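Local coordinates for pleckstrin homology domain-containing family A member 8 (Homo sapiens, PDB 5KDI), which probably transfers simple glycosphingolipids such as glucosylceramide between membranes, holding one lipid molecule in an all-helical GLTP fold, at residues E95-L100 / T198-H203; G103-K108 / K191-L196. The protein carries 2 engineered substitutions. One frame throughout, in Å; residues are numbered along the deposited sequence.

Overall arrangement
Both contacts join helix 93-115 to helix 172-202, two elements of the all-helical GLTP fold. Interaction 1 (95-100 with 198-203) lies near the C-terminal end of helix 172-202, its centre about 14 Å from the centre of the chain, yet its touching residues are all buried. Interaction 2 (103-108 with 191-196) has its centre about 7 Å from that of the chain, but two lysines leave it only partly buried. One aromatic side chain ending in a hydroxyl bridges the first; L193 packs against L104 and the aliphatic stems of two lysines in the second. The two meet where L97 CD2, in the conformer given, packs on L196 CD2. The far side of helix 93-115 faces the glycolipid, sugar and amide at interaction 1, hydrocarbon tails at interaction 2.

Interaction 1: residues E95-L100 / T198-H203; sequences EALLWL and TLYEVH. With 6S8 ((~{Z})-~{N}-[(~{E},2~{S},3~{R})-1-[(2~{R},3~{R},4~{S},5~{R},6~{R})-6-(hydroxymethyl)-3,4,5-tris(oxidanyl)oxan-2-yl]oxy-3-oxidanyl-octadec-4-en-2-yl]octadec-9-enamide), chain C.
Y200 reaches from near the C-terminal end of helix 172-202 to L97 and L98 on helix 93-115, and the tight part of the contact lies round its hydroxyl. Y200 OH sits 3.4 Å from L97 CB and close to the backbone N of L98, while L97 CD2, in the conformer given, comes in at the ring edge, near the ring plane. L98 approaches obliquely, its CB 3.9 Å from Y200 CE2; with CG anti to the backbone N (chi1 -180°), its CD1 comes up beside the ring, 4.0 Å from Y200 CD2. Y200 OH is hydrogen-bonded to T94 O, and the ring makes a cation-pi contact with K101 and is also touched by V78, L205 and E206. The solvent side is the outer face of 198-203, where T198, E201 and V202 are exposed. Across helix 93-115, W99 turns one ring face to 6S8, with C1A 3.8 Å above the plane, offset toward the rim, and W99 CZ3 3.3 Å from the amide oxygen OAA; E95 OE2 lies 3.6 Å from 6S8 C6A. A buried tyrosine, its polar end satisfied by a carbonyl, thus joins two helices, one of which presents an aromatic platform to the glycolipid headgroup.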
loop_
_atom_site.group_PDB
_atom_site.type_symbol
_atom_site.label_atom_id
_atom_site.label_comp_id
_atom_site.label_asym_id
_atom_site.label_seq_id
_atom_site.Cartn_x
_atom_site.Cartn_y
_atom_site.Cartn_z
ATOM N N GLU A 95 -14.672 -1.205 -3.946
ATOM C CA GLU A 95 -13.849 -2.070 -4.751
ATOM C C GLU A 95 -12.410 -1.543 -4.840
ATOM O O GLU A 95 -11.446 -2.311 -4.712
ATOM C CB GLU A 95 -14.396 -2.195 -6.124
ATOM C CG GLU A 95 -13.595 -3.111 -7.079
ATOM C CD GLU A 95 -14.105 -3.120 -8.494
ATOM O OE1 GLU A 95 -14.792 -2.126 -8.910
ATOM O OE2 GLU A 95 -13.841 -4.134 -9.168
ATOM N N ALA A 96 -12.276 -0.227 -5.011
ATOM C CA ALA A 96 -10.925 0.396 -5.108
ATOM C C ALA A 96 -10.168 0.135 -3.815
ATOM O O ALA A 96 -8.981 -0.271 -3.832
ATOM C CB ALA A 96 -10.992 1.883 -5.421
ATOM N N LEU A 97 -10.845 0.318 -2.678
ATOM C CA LEU A 97 -10.168 0.162 -1.407
ATOM C C LEU A 97 -9.842 -1.334 -1.111
ATOM O O LEU A 97 -8.868 -1.661 -0.413
ATOM C CB LEU A 97 -11.012 0.817 -0.335
ATOM C CG LEU A 97 -10.449 0.807 1.086
ATOM C CD1 LEU A 97 -9.035 1.475 1.132
ATOM C CD2 LEU A 97 -11.487 1.469 2.020
ATOM N N LEU A 98 -10.708 -2.247 -1.600
ATOM C CA LEU A 98 -10.420 -3.670 -1.532
ATOM C C LEU A 98 -9.052 -3.972 -2.120
ATOM O O LEU A 98 -8.203 -4.671 -1.525
ATOM C CB LEU A 98 -11.479 -4.485 -2.207
ATOM C CG LEU A 98 -11.333 -6.013 -2.228
ATOM C CD1 LEU A 98 -11.363 -6.585 -0.814
ATOM C CD2 LEU A 98 -12.340 -6.603 -3.215
ATOM N N TRP A 99 -8.856 -3.467 -3.331
ATOM C CA TRP A 99 -7.590 -3.717 -4.028
ATOM C C TRP A 99 -6.417 -2.909 -3.445
ATOM O O TRP A 99 -5.261 -3.409 -3.428
ATOM C CB TRP A 99 -7.745 -3.506 -5.520
ATOM C CG TRP A 99 -8.515 -4.608 -6.134
ATOM C CD1 TRP A 99 -9.898 -4.641 -6.448
ATOM C CD2 TRP A 99 -8.032 -5.949 -6.412
ATOM N NE1 TRP A 99 -10.239 -5.853 -6.957
ATOM C CE2 TRP A 99 -9.164 -6.686 -6.969
ATOM C CE3 TRP A 99 -6.791 -6.583 -6.296
ATOM C CZ2 TRP A 99 -9.025 -8.004 -7.398
ATOM C CZ3 TRP A 99 -6.679 -7.889 -6.738
ATOM C CH2 TRP A 99 -7.762 -8.572 -7.282
ATOM N N LEU A 100 -6.672 -1.706 -2.921
ATOM C CA LEU A 100 -5.629 -0.986 -2.184
ATOM C C LEU A 100 -5.165 -1.760 -0.961
ATOM O O LEU A 100 -3.938 -1.897 -0.733
ATOM C CB LEU A 100 -6.001 0.437 -1.814
ATOM C CG LEU A 100 -6.046 1.486 -2.875
ATOM C CD1 LEU A 100 -6.654 2.763 -2.286
ATOM C CD2 LEU A 100 -4.613 1.719 -3.347
ATOM N N THR A 198 -11.626 -6.054 9.170
ATOM C CA THR A 198 -12.832 -6.275 10.012
ATOM C C THR A 198 -14.078 -5.638 9.336
ATOM O O THR A 198 -15.128 -6.253 9.253
ATOM C CB THR A 198 -12.572 -5.765 11.423
ATOM O OG1 THR A 198 -11.502 -6.510 11.974
ATOM C CG2 THR A 198 -13.834 -5.894 12.279
ATOM N N LEU A 199 -13.946 -4.401 8.850
ATOM C CA LEU A 199 -15.022 -3.701 8.202
ATOM C C LEU A 199 -15.530 -4.554 7.020
ATOM O O LEU A 199 -16.734 -4.754 6.856
ATOM C CB LEU A 199 -14.557 -2.338 7.751
ATOM C CG LEU A 199 -15.568 -1.517 6.944
ATOM C CD1 LEU A 199 -16.593 -0.872 7.861
ATOM C CD2 LEU A 199 -14.802 -0.418 6.140
ATOM N N TYR A 200 -14.592 -5.000 6.177
ATOM C CA TYR A 200 -14.982 -5.803 5.012
ATOM C C TYR A 200 -15.616 -7.157 5.401
ATOM O O TYR A 200 -16.618 -7.538 4.818
ATOM C CB TYR A 200 -13.846 -5.927 4.038
ATOM C CG TYR A 200 -13.693 -4.718 3.122
ATOM C CD1 TYR A 200 -13.373 -3.455 3.612
ATOM C CD2 TYR A 200 -13.876 -4.831 1.756
ATOM C CE1 TYR A 200 -13.238 -2.363 2.792
ATOM C CE2 TYR A 200 -13.702 -3.757 0.916
ATOM C CZ TYR A 200 -13.459 -2.497 1.427
ATOM O OH TYR A 200 -13.332 -1.414 0.626
ATOM N N GLU A 201 -15.039 -7.840 6.383
ATOM C CA GLU A 201 -15.575 -9.100 6.836
ATOM C C GLU A 201 -16.996 -8.933 7.383
ATOM O O GLU A 201 -17.874 -9.726 7.028
ATOM C CB GLU A 201 -14.644 -9.792 7.825
ATOM C CG GLU A 201 -13.258 -10.096 7.226
ATOM C CD GLU A 201 -12.145 -10.265 8.278
ATOM O OE1 GLU A 201 -12.470 -10.379 9.478
ATOM O OE2 GLU A 201 -10.942 -10.258 7.894
ATOM N N VAL A 202 -17.179 -7.969 8.279
ATOM C CA VAL A 202 -18.442 -7.793 8.962
ATOM C C VAL A 202 -19.600 -7.449 7.997
ATOM O O VAL A 202 -20.726 -7.894 8.201
ATOM C CB VAL A 202 -18.355 -6.759 10.119
ATOM C CG1 VAL A 202 -19.724 -6.499 10.735
ATOM C CG2 VAL A 202 -17.452 -7.272 11.215
ATOM N N HIS A 203 -19.293 -6.719 6.930
ATOM C CA HIS A 203 -20.310 -6.257 6.002
ATOM C C HIS A 203 -20.362 -7.138 4.757
ATOM O O HIS A 203 -21.061 -6.824 3.810
ATOM C CB HIS A 203 -20.087 -4.829 5.674
ATOM C CG HIS A 203 -20.264 -3.931 6.865
ATOM N ND1 HIS A 203 -21.486 -3.556 7.321
ATOM C CD2 HIS A 203 -19.331 -3.438 7.757
ATOM C CE1 HIS A 203 -21.334 -2.768 8.421
ATOM N NE2 HIS A 203 -20.013 -2.717 8.716
HETATM C C1 6S8 C . -6.454 -6.098 -10.122
HETATM C C2 6S8 C . -4.965 -6.320 -9.983
HETATM N N2 6S8 C . -4.460 -5.450 -8.930
HETATM C C3 6S8 C . -4.260 -5.990 -11.330
HETATM O O3 6S8 C . -4.863 -6.834 -12.333
HETATM C C4 6S8 C . -2.803 -6.246 -11.215
HETATM C C5 6S8 C . -1.917 -5.262 -11.395
HETATM C C6 6S8 C . -0.421 -5.395 -11.324
HETATM C C7 6S8 C . 0.154 -6.729 -10.920
HETATM C C8 6S8 C . 1.562 -6.677 -11.447
HETATM C C9 6S8 C . 2.397 -7.521 -10.555
HETATM C C10 6S8 C . 2.712 -6.745 -9.304
HETATM C C11 6S8 C . 4.227 -6.488 -9.190
HETATM C C12 6S8 C . 4.580 -6.309 -7.724
HETATM C C13 6S8 C . 5.389 -5.067 -7.382
HETATM C C14 6S8 C . 6.870 -5.131 -7.717
HETATM C C15 6S8 C . 7.713 -4.347 -6.700
HETATM C C16 6S8 C . 8.750 -3.374 -7.231
HETATM C C17 6S8 C . 10.212 -3.515 -6.777
HETATM C C18 6S8 C . 10.503 -3.244 -5.309
HETATM C C1A 6S8 C . -8.026 -4.285 -9.952
HETATM O O1A 6S8 C . -6.777 -4.741 -10.424
HETATM C C2A 6S8 C . -7.996 -2.788 -9.811
HETATM O O2A 6S8 C . -6.990 -2.447 -8.838
HETATM C C3A 6S8 C . -9.378 -2.221 -9.490
HETATM O O3A 6S8 C . -9.323 -0.813 -9.521
HETATM C C4A 6S8 C . -10.389 -2.758 -10.485
HETATM O O4A 6S8 C . -10.249 -2.121 -11.753
HETATM O O5A 6S8 C . -11.012 -6.227 -11.792
HETATM C C5M 6S8 C . -10.299 -4.270 -10.561
HETATM C C6A 6S8 C . -11.270 -4.824 -11.571
HETATM O O6A 6S8 C . -8.969 -4.639 -10.940
HETATM C CAA 6S8 C . -3.784 -5.898 -7.883
HETATM O OAA 6S8 C . -3.592 -7.084 -7.625
HETATM C CAB 6S8 C . -3.307 -4.818 -6.959
HETATM C CAC 6S8 C . -1.946 -4.532 -7.660
HETATM C CAD 6S8 C . -0.869 -4.602 -6.667
HETATM C CAE 6S8 C . -0.264 -3.228 -6.622
HETATM C CAF 6S8 C . 0.846 -3.315 -5.585
HETATM C CAG 6S8 C . 0.761 -2.136 -4.599
HETATM C CAH 6S8 C . 2.159 -1.627 -4.230
HETATM C CAI 6S8 C . 2.814 -2.701 -3.411
HETATM C CAJ 6S8 C . 4.106 -3.026 -3.505
HETATM C CAK 6S8 C . 5.100 -2.356 -4.399
HETATM C CAL 6S8 C . 6.403 -2.713 -3.673
HETATM C CAM 6S8 C . 7.567 -1.796 -3.982
HETATM C CAN 6S8 C . 7.231 -0.380 -3.620
HETATM C CAO 6S8 C . 8.494 0.367 -3.259
HETATM C CAP 6S8 C . 8.780 0.344 -1.783
HETATM C CAQ 6S8 C . 9.045 1.716 -1.251
HETATM C CAR 6S8 C . 8.490 1.767 0.116
#

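Interaction 2: residues G103-K108 / K191-L196; sequences GLKFLK and KQLAIL. With 6S8 ((~{Z})-~{N}-[(~{E},2~{S},3~{R})-1-[(2~{R},3~{R},4~{S},5~{R},6~{R})-6-(hydroxymethyl)-3,4,5-tris(oxidanyl)oxan-2-yl]oxy-3-oxidanyl-octadec-4-en-2-yl]octadec-9-enamide), chain C.
Two helices of the GLTP fold run roughly antiparallel here, 103-108 from helix 93-115 and 191-196 from helix 172-202; the axes of these short segments come within 10.9 Å and their directions differ by 148°. L193 is the single side chain of its segment that bridges the space, and its two methyls divide the work. CD2 meets L104, 4.0 Å from L104 CB. CD1 rests against the aliphatic part of K105, 3.9 Å from both K105 CG and K105 CD, and also has K108 CD nearby at 4.3 Å. K105 and L193 run past each other in opposite directions; in the conformer given, the bend of K105 at chi2 (-95°) leads its chain alongside L193, with K105 CE 3.8 Å from L193 CB. The ammonium end of that conformer forms a salt bridge with D197, one turn farther along helix 172-202, adding a charged link at the partly exposed side of an apolar contact. L104 is backed by F27 and C31 of helix 24-32. The other flank of helix 93-115 lines the lipid tunnel: F106 CD2 lies 3.6 Å from 6S8 CAJ, L107 CB touches the same acyl chain, and G103 O lies 3.7 Å from 6S8 CAI. One flank on a neighbouring helix and the other on hydrocarbon is in keeping with the GLTP fold, whose helices enclose the lipid tails.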
loop_
_atom_site.group_PDB
_atom_site.type_symbol
_atom_site.label_atom_id
_atom_site.label_comp_id
_atom_site.label_asym_id
_atom_site.label_seq_id
_atom_site.Cartn_x
_atom_site.Cartn_y
_atom_site.Cartn_z
ATOM N N GLY A 103 -3.051 -4.664 -1.950
ATOM C CA GLY A 103 -1.753 -4.248 -2.333
ATOM C C GLY A 103 -0.865 -3.809 -1.152
ATOM O O GLY A 103 0.325 -4.129 -1.088
ATOM N N LEU A 104 -1.489 -3.147 -0.182
ATOM C CA LEU A 104 -0.738 -2.734 1.021
ATOM C C LEU A 104 -0.316 -3.960 1.848
ATOM O O LEU A 104 0.768 -3.933 2.472
ATOM C CB LEU A 104 -1.558 -1.763 1.844
ATOM C CG LEU A 104 -1.808 -0.356 1.257
ATOM C CD1 LEU A 104 -2.707 0.415 2.203
ATOM C CD2 LEU A 104 -0.514 0.378 1.051
ATOM N N LYS A 105 -1.167 -5.006 1.906
ATOM C CA LYS A 105 -0.765 -6.218 2.656
ATOM C C LYS A 105 0.540 -6.804 2.020
ATOM O O LYS A 105 1.443 -7.242 2.731
ATOM C CB LYS A 105 -1.835 -7.293 2.697
ATOM C CG LYS A 105 -3.035 -6.922 3.521
ATOM C CD LYS A 105 -2.976 -7.428 4.959
ATOM C CE LYS A 105 -4.299 -7.251 5.750
ATOM N NZ LYS A 105 -5.200 -8.307 5.278
ATOM N N PHE A 106 0.612 -6.819 0.683
ATOM C CA PHE A 106 1.809 -7.211 -0.048
ATOM C C PHE A 106 3.024 -6.323 0.305
ATOM O O PHE A 106 4.109 -6.826 0.692
ATOM C CB PHE A 106 1.562 -7.279 -1.545
ATOM C CG PHE A 106 2.811 -7.469 -2.371
ATOM C CD1 PHE A 106 3.547 -8.629 -2.317
ATOM C CD2 PHE A 106 3.272 -6.464 -3.155
ATOM C CE1 PHE A 106 4.709 -8.798 -3.098
ATOM C CE2 PHE A 106 4.400 -6.625 -3.922
ATOM C CZ PHE A 106 5.137 -7.781 -3.883
ATOM N N LEU A 107 2.830 -4.996 0.244
ATOM C CA LEU A 107 3.883 -4.065 0.596
ATOM C C LEU A 107 4.400 -4.315 2.041
ATOM O O LEU A 107 5.600 -4.329 2.292
ATOM C CB LEU A 107 3.315 -2.614 0.461
ATOM C CG LEU A 107 4.283 -1.529 0.934
ATOM C CD1 LEU A 107 5.582 -1.486 0.080
ATOM C CD2 LEU A 107 3.515 -0.217 0.914
ATOM N N LYS A 108 3.466 -4.494 2.971
ATOM C CA LYS A 108 3.795 -4.737 4.377
ATOM C C LYS A 108 4.665 -6.020 4.477
ATOM O O LYS A 108 5.681 -6.048 5.169
ATOM C CB LYS A 108 2.565 -4.811 5.255
ATOM C CG LYS A 108 2.801 -4.715 6.722
ATOM C CD LYS A 108 1.588 -4.682 7.575
ATOM C CE LYS A 108 0.958 -6.029 7.673
ATOM N NZ LYS A 108 1.698 -6.886 8.673
ATOM N N LYS A 191 -2.208 -1.943 11.785
ATOM C CA LYS A 191 -3.363 -1.539 12.562
ATOM C C LYS A 191 -4.524 -1.094 11.636
ATOM O O LYS A 191 -5.686 -1.484 11.823
ATOM C CB LYS A 191 -3.001 -0.416 13.542
ATOM C CG LYS A 191 -4.167 0.123 14.322
ATOM C CD LYS A 191 -3.700 1.235 15.253
ATOM C CE LYS A 191 -4.817 1.661 16.186
ATOM N NZ LYS A 191 -4.951 0.828 17.420
ATOM N N GLN A 192 -4.184 -0.257 10.669
ATOM C CA GLN A 192 -5.175 0.238 9.731
ATOM C C GLN A 192 -5.726 -0.869 8.845
ATOM O O GLN A 192 -6.955 -0.940 8.617
ATOM C CB GLN A 192 -4.609 1.392 8.927
ATOM C CG GLN A 192 -4.279 2.591 9.819
ATOM C CD GLN A 192 -3.457 3.646 9.167
ATOM O OE1 GLN A 192 -3.606 3.879 7.939
ATOM N NE2 GLN A 192 -2.586 4.347 9.983
ATOM N N LEU A 193 -4.846 -1.750 8.399
ATOM C CA LEU A 193 -5.327 -2.867 7.536
ATOM C C LEU A 193 -6.276 -3.803 8.337
ATOM O O LEU A 193 -7.209 -4.344 7.780
ATOM C CB LEU A 193 -4.194 -3.649 6.969
ATOM C CG LEU A 193 -3.385 -2.903 5.964
ATOM C CD1 LEU A 193 -2.097 -3.689 5.553
ATOM C CD2 LEU A 193 -4.181 -2.593 4.718
ATOM N N ALA A 194 -5.987 -4.012 9.634
ATOM C CA ALA A 194 -6.836 -4.870 10.485
ATOM C C ALA A 194 -8.242 -4.271 10.631
ATOM O O ALA A 194 -9.232 -4.981 10.587
ATOM C CB ALA A 194 -6.176 -5.143 11.837
ATOM N N ILE A 195 -8.278 -2.941 10.822
ATOM C CA ILE A 195 -9.539 -2.206 10.890
ATOM C C ILE A 195 -10.307 -2.448 9.612
ATOM O O ILE A 195 -11.529 -2.718 9.622
ATOM C CB ILE A 195 -9.308 -0.703 11.223
ATOM C CG1 ILE A 195 -8.738 -0.556 12.615
ATOM C CG2 ILE A 195 -10.576 0.142 10.967
ATOM C CD1 ILE A 195 -8.149 0.812 12.962
ATOM N N LEU A 196 -9.653 -2.270 8.484
ATOM C CA LEU A 196 -10.299 -2.427 7.179
ATOM C C LEU A 196 -10.770 -3.875 6.939
ATOM O O LEU A 196 -11.865 -4.118 6.417
ATOM C CB LEU A 196 -9.425 -1.886 6.028
ATOM C CG LEU A 196 -9.248 -0.381 6.008
ATOM C CD1 LEU A 196 -8.244 -0.030 4.966
ATOM C CD2 LEU A 196 -10.581 0.382 5.824
HETATM C C1 6S8 C . -6.454 -6.098 -10.122
HETATM C C2 6S8 C . -4.965 -6.320 -9.983
HETATM N N2 6S8 C . -4.460 -5.450 -8.930
HETATM C C3 6S8 C . -4.260 -5.990 -11.330
HETATM O O3 6S8 C . -4.863 -6.834 -12.333
HETATM C C4 6S8 C . -2.803 -6.246 -11.215
HETATM C C5 6S8 C . -1.917 -5.262 -11.395
HETATM C C6 6S8 C . -0.421 -5.395 -11.324
HETATM C C7 6S8 C . 0.154 -6.729 -10.920
HETATM C C8 6S8 C . 1.562 -6.677 -11.447
HETATM C C9 6S8 C . 2.397 -7.521 -10.555
HETATM C C10 6S8 C . 2.712 -6.745 -9.304
HETATM C C11 6S8 C . 4.227 -6.488 -9.190
HETATM C C12 6S8 C . 4.580 -6.309 -7.724
HETATM C C13 6S8 C . 5.389 -5.067 -7.382
HETATM C C14 6S8 C . 6.870 -5.131 -7.717
HETATM C C15 6S8 C . 7.713 -4.347 -6.700
HETATM C C16 6S8 C . 8.750 -3.374 -7.231
HETATM C C17 6S8 C . 10.212 -3.515 -6.777
HETATM C C18 6S8 C . 10.503 -3.244 -5.309
HETATM C C1A 6S8 C . -8.026 -4.285 -9.952
HETATM O O1A 6S8 C . -6.777 -4.741 -10.424
HETATM C C2A 6S8 C . -7.996 -2.788 -9.811
HETATM O O2A 6S8 C . -6.990 -2.447 -8.838
HETATM C C3A 6S8 C . -9.378 -2.221 -9.490
HETATM O O3A 6S8 C . -9.323 -0.813 -9.521
HETATM C C4A 6S8 C . -10.389 -2.758 -10.485
HETATM O O4A 6S8 C . -10.249 -2.121 -11.753
HETATM O O5A 6S8 C . -11.012 -6.227 -11.792
HETATM C C5M 6S8 C . -10.299 -4.270 -10.561
HETATM C C6A 6S8 C . -11.270 -4.824 -11.571
HETATM O O6A 6S8 C . -8.969 -4.639 -10.940
HETATM C CAA 6S8 C . -3.784 -5.898 -7.883
HETATM O OAA 6S8 C . -3.592 -7.084 -7.625
HETATM C CAB 6S8 C . -3.307 -4.818 -6.959
HETATM C CAC 6S8 C . -1.946 -4.532 -7.660
HETATM C CAD 6S8 C . -0.869 -4.602 -6.667
HETATM C CAE 6S8 C . -0.264 -3.228 -6.622
HETATM C CAF 6S8 C . 0.846 -3.315 -5.585
HETATM C CAG 6S8 C . 0.761 -2.136 -4.599
HETATM C CAH 6S8 C . 2.159 -1.627 -4.230
HETATM C CAI 6S8 C . 2.814 -2.701 -3.411
HETATM C CAJ 6S8 C . 4.106 -3.026 -3.505
HETATM C CAK 6S8 C . 5.100 -2.356 -4.399
HETATM C CAL 6S8 C . 6.403 -2.713 -3.673
HETATM C CAM 6S8 C . 7.567 -1.796 -3.982
HETATM C CAN 6S8 C . 7.231 -0.380 -3.620
HETATM C CAO 6S8 C . 8.494 0.367 -3.259
HETATM C CAP 6S8 C . 8.780 0.344 -1.783
HETATM C CAQ 6S8 C . 9.045 1.716 -1.251
HETATM C CAR 6S8 C . 8.490 1.767 0.116
#